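Local coordinates for protein NAD-dependent L-serine dehydrogenase (Pseudomonas aeruginosa, PDB 3OBB) that oxidises L-serine and methyl-L-serine with NAD(+) as the hydride acceptor, working as a homotetramer with only low activity toward beta-hydroxyisobutyrate, at residues Glu95-His108 with Gly164-Asn176. Numbering follows the deposited sequence.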
loop_
_atom_site.group_PDB
_atom_site.type_symbol
_atom_site.label_atom_id
_atom_site.label_comp_id
_atom_site.label_asym_id
_atom_site.label_seq_id
_atom_site.Cartn_x
_atom_site.Cartn_y
_atom_site.Cartn_z
ATOM N N GLU A 95 7.038 -9.035 -33.310
ATOM C CA GLU A 95 7.570 -9.406 -32.009
ATOM C C GLU A 95 6.438 -9.349 -30.921
ATOM O O GLU A 95 6.009 -8.244 -30.485
ATOM C CB GLU A 95 8.773 -8.527 -31.651
ATOM C CG GLU A 95 9.808 -9.210 -30.773
ATOM C CD GLU A 95 9.178 -9.979 -29.589
ATOM O OE1 GLU A 95 9.216 -11.245 -29.571
ATOM O OE2 GLU A 95 8.642 -9.301 -28.688
ATOM N N CYS A 96 5.997 -10.545 -30.504
ATOM C CA CYS A 96 4.738 -10.759 -29.763
ATOM C C CYS A 96 4.947 -11.194 -28.334
ATOM O O CYS A 96 3.986 -11.509 -27.640
ATOM C CB CYS A 96 3.865 -11.830 -30.423
ATOM S SG CYS A 96 3.429 -11.476 -32.112
ATOM N N SER A 97 6.202 -11.200 -27.900
ATOM C CA SER A 97 6.508 -11.416 -26.501
ATOM C C SER A 97 6.041 -10.216 -25.714
ATOM O O SER A 97 5.792 -9.142 -26.270
ATOM C CB SER A 97 8.017 -11.563 -26.314
ATOM O OG SER A 97 8.488 -12.631 -27.107
ATOM N N THR A 98 5.961 -10.389 -24.409
ATOM C CA THR A 98 5.734 -9.264 -23.533
ATOM C C THR A 98 7.060 -8.863 -22.928
ATOM O O THR A 98 7.685 -9.646 -22.185
ATOM C CB THR A 98 4.699 -9.607 -22.442
ATOM O OG1 THR A 98 3.449 -9.890 -23.084
ATOM C CG2 THR A 98 4.515 -8.433 -21.486
ATOM N N ILE A 99 7.474 -7.641 -23.261
ATOM C CA ILE A 99 8.758 -7.117 -22.846
ATOM C C ILE A 99 8.575 -5.647 -22.517
ATOM O O ILE A 99 7.589 -5.045 -22.926
ATOM C CB ILE A 99 9.834 -7.315 -23.957
ATOM C CG1 ILE A 99 9.522 -6.452 -25.196
ATOM C CG2 ILE A 99 9.943 -8.797 -24.326
ATOM C CD1 ILE A 99 10.574 -6.560 -26.333
ATOM N N ALA A 100 9.502 -5.078 -21.763
ATOM C CA ALA A 100 9.430 -3.668 -21.411
ATOM C C ALA A 100 9.334 -2.797 -22.677
ATOM O O ALA A 100 10.022 -3.058 -23.668
ATOM C CB ALA A 100 10.610 -3.271 -20.548
ATOM N N PRO A 101 8.415 -1.815 -22.678
ATOM C CA PRO A 101 8.299 -0.868 -23.770
ATOM C C PRO A 101 9.626 -0.261 -24.219
ATOM O O PRO A 101 9.838 -0.126 -25.418
ATOM C CB PRO A 101 7.378 0.209 -23.184
ATOM C CG PRO A 101 6.484 -0.552 -22.327
ATOM C CD PRO A 101 7.347 -1.595 -21.680
ATOM N N THR A 102 10.486 0.121 -23.270
ATOM C CA THR A 102 11.793 0.696 -23.590
ATOM C C THR A 102 12.520 -0.299 -24.484
ATOM O O THR A 102 12.947 0.042 -25.586
ATOM C CB THR A 102 12.644 1.030 -22.329
ATOM O OG1 THR A 102 12.002 2.064 -21.578
ATOM C CG2 THR A 102 14.025 1.537 -22.722
ATOM N N SER A 103 12.623 -1.533 -24.014
ATOM C CA SER A 103 13.240 -2.605 -24.788
ATOM C C SER A 103 12.619 -2.812 -26.184
ATOM O O SER A 103 13.355 -3.019 -27.150
ATOM C CB SER A 103 13.265 -3.894 -23.982
ATOM O OG SER A 103 13.486 -4.998 -24.822
ATOM N N ALA A 104 11.294 -2.727 -26.301
ATOM C CA ALA A 104 10.622 -2.790 -27.612
ATOM C C ALA A 104 10.974 -1.636 -28.554
ATOM O O ALA A 104 11.048 -1.829 -29.768
ATOM C CB ALA A 104 9.127 -2.847 -27.440
ATOM N N ARG A 105 11.126 -0.433 -28.012
ATOM C CA ARG A 105 11.522 0.723 -28.829
ATOM C C ARG A 105 12.944 0.556 -29.350
ATOM O O ARG A 105 13.241 0.875 -30.508
ATOM C CB ARG A 105 11.437 2.029 -28.031
ATOM C CG ARG A 105 10.025 2.480 -27.790
ATOM C CD ARG A 105 9.945 3.770 -27.007
ATOM N NE ARG A 105 8.728 3.680 -26.213
ATOM C CZ ARG A 105 8.675 3.659 -24.886
ATOM N NH1 ARG A 105 9.771 3.797 -24.151
ATOM N NH2 ARG A 105 7.497 3.558 -24.304
ATOM N N LYS A 106 13.817 0.087 -28.466
ATOM C CA LYS A 106 15.205 -0.209 -28.783
ATOM C C LYS A 106 15.296 -1.197 -29.955
ATOM O O LYS A 106 16.005 -0.935 -30.939
ATOM C CB LYS A 106 15.901 -0.744 -27.529
ATOM C CG LYS A 106 17.376 -0.884 -27.640
ATOM C CD LYS A 106 18.096 -0.150 -26.497
ATOM C CE LYS A 106 19.490 -0.744 -26.283
ATOM N NZ LYS A 106 19.380 -2.230 -26.023
ATOM N N ILE A 107 14.574 -2.315 -29.863
ATOM C CA ILE A 107 14.489 -3.249 -30.983
ATOM C C ILE A 107 13.855 -2.572 -32.203
ATOM O O ILE A 107 14.360 -2.736 -33.306
ATOM C CB ILE A 107 13.745 -4.585 -30.634
ATOM C CG1 ILE A 107 14.471 -5.321 -29.501
ATOM C CG2 ILE A 107 13.725 -5.519 -31.826
ATOM C CD1 ILE A 107 13.563 -6.205 -28.628
ATOM N N HIS A 108 12.762 -1.822 -32.015
ATOM C CA HIS A 108 12.100 -1.133 -33.145
ATOM C C HIS A 108 13.065 -0.261 -33.963
ATOM O O HIS A 108 13.061 -0.299 -35.199
ATOM C CB HIS A 108 10.937 -0.257 -32.673
ATOM C CG HIS A 108 9.590 -0.916 -32.765
ATOM N ND1 HIS A 108 8.917 -1.066 -33.955
ATOM C CD2 HIS A 108 8.773 -1.409 -31.808
ATOM C CE1 HIS A 108 7.748 -1.631 -33.734
ATOM N NE2 HIS A 108 7.634 -1.853 -32.437
ATOM N N GLY A 164 -0.828 2.313 -30.885
ATOM C CA GLY A 164 -0.099 3.556 -31.164
ATOM C C GLY A 164 1.198 3.290 -31.920
ATOM O O GLY A 164 1.327 2.217 -32.573
ATOM N N PRO A 165 2.187 4.216 -31.806
ATOM C CA PRO A 165 3.450 3.997 -32.535
ATOM C C PRO A 165 4.348 2.899 -31.910
ATOM O O PRO A 165 3.862 2.050 -31.142
ATOM C CB PRO A 165 4.123 5.385 -32.519
ATOM C CG PRO A 165 3.591 6.038 -31.249
ATOM C CD PRO A 165 2.208 5.454 -31.002
ATOM N N ASP A 166 5.631 2.907 -32.253
ATOM C CA ASP A 166 6.561 1.888 -31.786
ATOM C C ASP A 166 6.560 1.757 -30.283
ATOM O O ASP A 166 6.702 2.750 -29.602
ATOM C CB ASP A 166 7.973 2.229 -32.239
ATOM C CG ASP A 166 8.170 2.042 -33.721
ATOM O OD1 ASP A 166 7.281 1.473 -34.393
ATOM O OD2 ASP A 166 9.237 2.431 -34.201
ATOM N N GLY A 167 6.433 0.524 -29.779
ATOM C CA GLY A 167 6.401 0.275 -28.336
ATOM C C GLY A 167 5.045 0.392 -27.640
ATOM O O GLY A 167 4.901 -0.015 -26.473
ATOM N N ALA A 168 4.045 0.926 -28.351
ATOM C CA ALA A 168 2.716 1.222 -27.772
ATOM C C ALA A 168 1.923 -0.033 -27.467
ATOM O O ALA A 168 1.066 -0.031 -26.570
ATOM C CB ALA A 168 1.926 2.105 -28.688
ATOM N N GLY A 169 2.218 -1.119 -28.191
ATOM C CA GLY A 169 1.575 -2.393 -27.901
ATOM C C GLY A 169 2.030 -2.850 -26.530
ATOM O O GLY A 169 1.220 -3.277 -25.715
ATOM N N GLN A 170 3.332 -2.761 -26.255
ATOM C CA GLN A 170 3.814 -3.152 -24.922
ATOM C C GLN A 170 3.248 -2.245 -23.876
ATOM O O GLN A 170 2.995 -2.701 -22.780
ATOM C CB GLN A 170 5.340 -3.166 -24.819
ATOM C CG GLN A 170 6.051 -4.100 -25.810
ATOM C CD GLN A 170 5.668 -5.568 -25.668
ATOM O OE1 GLN A 170 5.143 -5.996 -24.638
ATOM N NE2 GLN A 170 5.953 -6.347 -26.698
ATOM N N VAL A 171 3.073 -0.948 -24.171
ATOM C CA VAL A 171 2.594 -0.028 -23.144
ATOM C C VAL A 171 1.168 -0.434 -22.780
ATOM O O VAL A 171 0.838 -0.539 -21.599
ATOM C CB VAL A 171 2.686 1.507 -23.572
ATOM C CG1 VAL A 171 2.148 2.397 -22.494
ATOM C CG2 VAL A 171 4.153 1.924 -23.877
ATOM N N ALA A 172 0.327 -0.683 -23.800
ATOM C CA ALA A 172 -1.082 -1.001 -23.569
ATOM C C ALA A 172 -1.163 -2.298 -22.753
ATOM O O ALA A 172 -1.948 -2.385 -21.789
ATOM C CB ALA A 172 -1.854 -1.104 -24.929
ATOM N N LYS A 173 -0.302 -3.257 -23.106
ATOM C CA LYS A 173 -0.246 -4.590 -22.489
ATOM C C LYS A 173 0.100 -4.533 -21.004
ATOM O O LYS A 173 -0.543 -5.187 -20.180
ATOM C CB LYS A 173 0.761 -5.509 -23.227
ATOM C CG LYS A 173 0.926 -6.920 -22.602
ATOM C CD LYS A 173 -0.391 -7.709 -22.600
ATOM C CE LYS A 173 -0.285 -9.022 -21.824
ATOM N NZ LYS A 173 0.686 -9.999 -22.437
ATOM N N VAL A 174 1.142 -3.772 -20.670
ATOM C CA VAL A 174 1.550 -3.666 -19.286
ATOM C C VAL A 174 0.567 -2.849 -18.444
ATOM O O VAL A 174 0.417 -3.112 -17.273
ATOM C CB VAL A 174 3.042 -3.194 -19.097
ATOM C CG1 VAL A 174 4.035 -4.126 -19.901
ATOM C CG2 VAL A 174 3.238 -1.660 -19.390
ATOM N N CYS A 175 -0.087 -1.852 -19.025
ATOM C CA CYS A 175 -1.139 -1.113 -18.303
ATOM C C CYS A 175 -2.335 -2.036 -18.021
ATOM O O CYS A 175 -2.893 -2.041 -16.906
ATOM C CB CYS A 175 -1.601 0.063 -19.157
ATOM S SG CYS A 175 -0.323 1.400 -19.264
ATOM N N ASN A 176 -2.724 -2.800 -19.050
ATOM C CA ASN A 176 -3.869 -3.688 -18.978
ATOM C C ASN A 176 -3.631 -4.757 -17.938
ATOM O O ASN A 176 -4.490 -4.983 -17.125
ATOM C CB ASN A 176 -4.158 -4.364 -20.320
ATOM C CG ASN A 176 -5.281 -5.364 -20.213
ATOM O OD1 ASN A 176 -6.445 -5.002 -20.352
ATOM N ND2 ASN A 176 -4.942 -6.640 -19.893
#
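Gln170 and Lys173, on the first turns of helix 168-196, reach into the loop that carries Thr98 from strand 92-95 to helix 101-112, a buried contact at the domain junction. The two helices meet at their N-terminal turns, where Pro101 lies next to Gly167, and from there run in nearly opposite directions (166°). Gln170 bends at chi2 (-60°), which turns its amide toward the loop backbone. Gln170 NE2 donates nearly straight to Ser97 O (2.8 Å), close to its own amide plane, while Ile99 N reaches Gln170 OE1 (3.2 Å) from above the carbonyl plane. One side chain thus clamps the main chain on both sides of Thr98. Lys173 NZ donates to Thr98 OG1 (2.8 Å) and also to Val123 O, so the catalytic lysine is tied to an NAD(+)-binding residue. Closer to the helix starts, Val171 CG2 packs on Pro101 CB (3.7 Å). At the far end, the Asp166 carboxylate, paired with Arg112, stacks over one face of the His108 ring, planes 17° apart, with a CH-pi contact from CB; Asp120 takes His108 NE2. This join of Rossmann-type strand-loop-helix and interdomain helix is consistent with the active-site cleft of beta-hydroxyacid dehydrogenases.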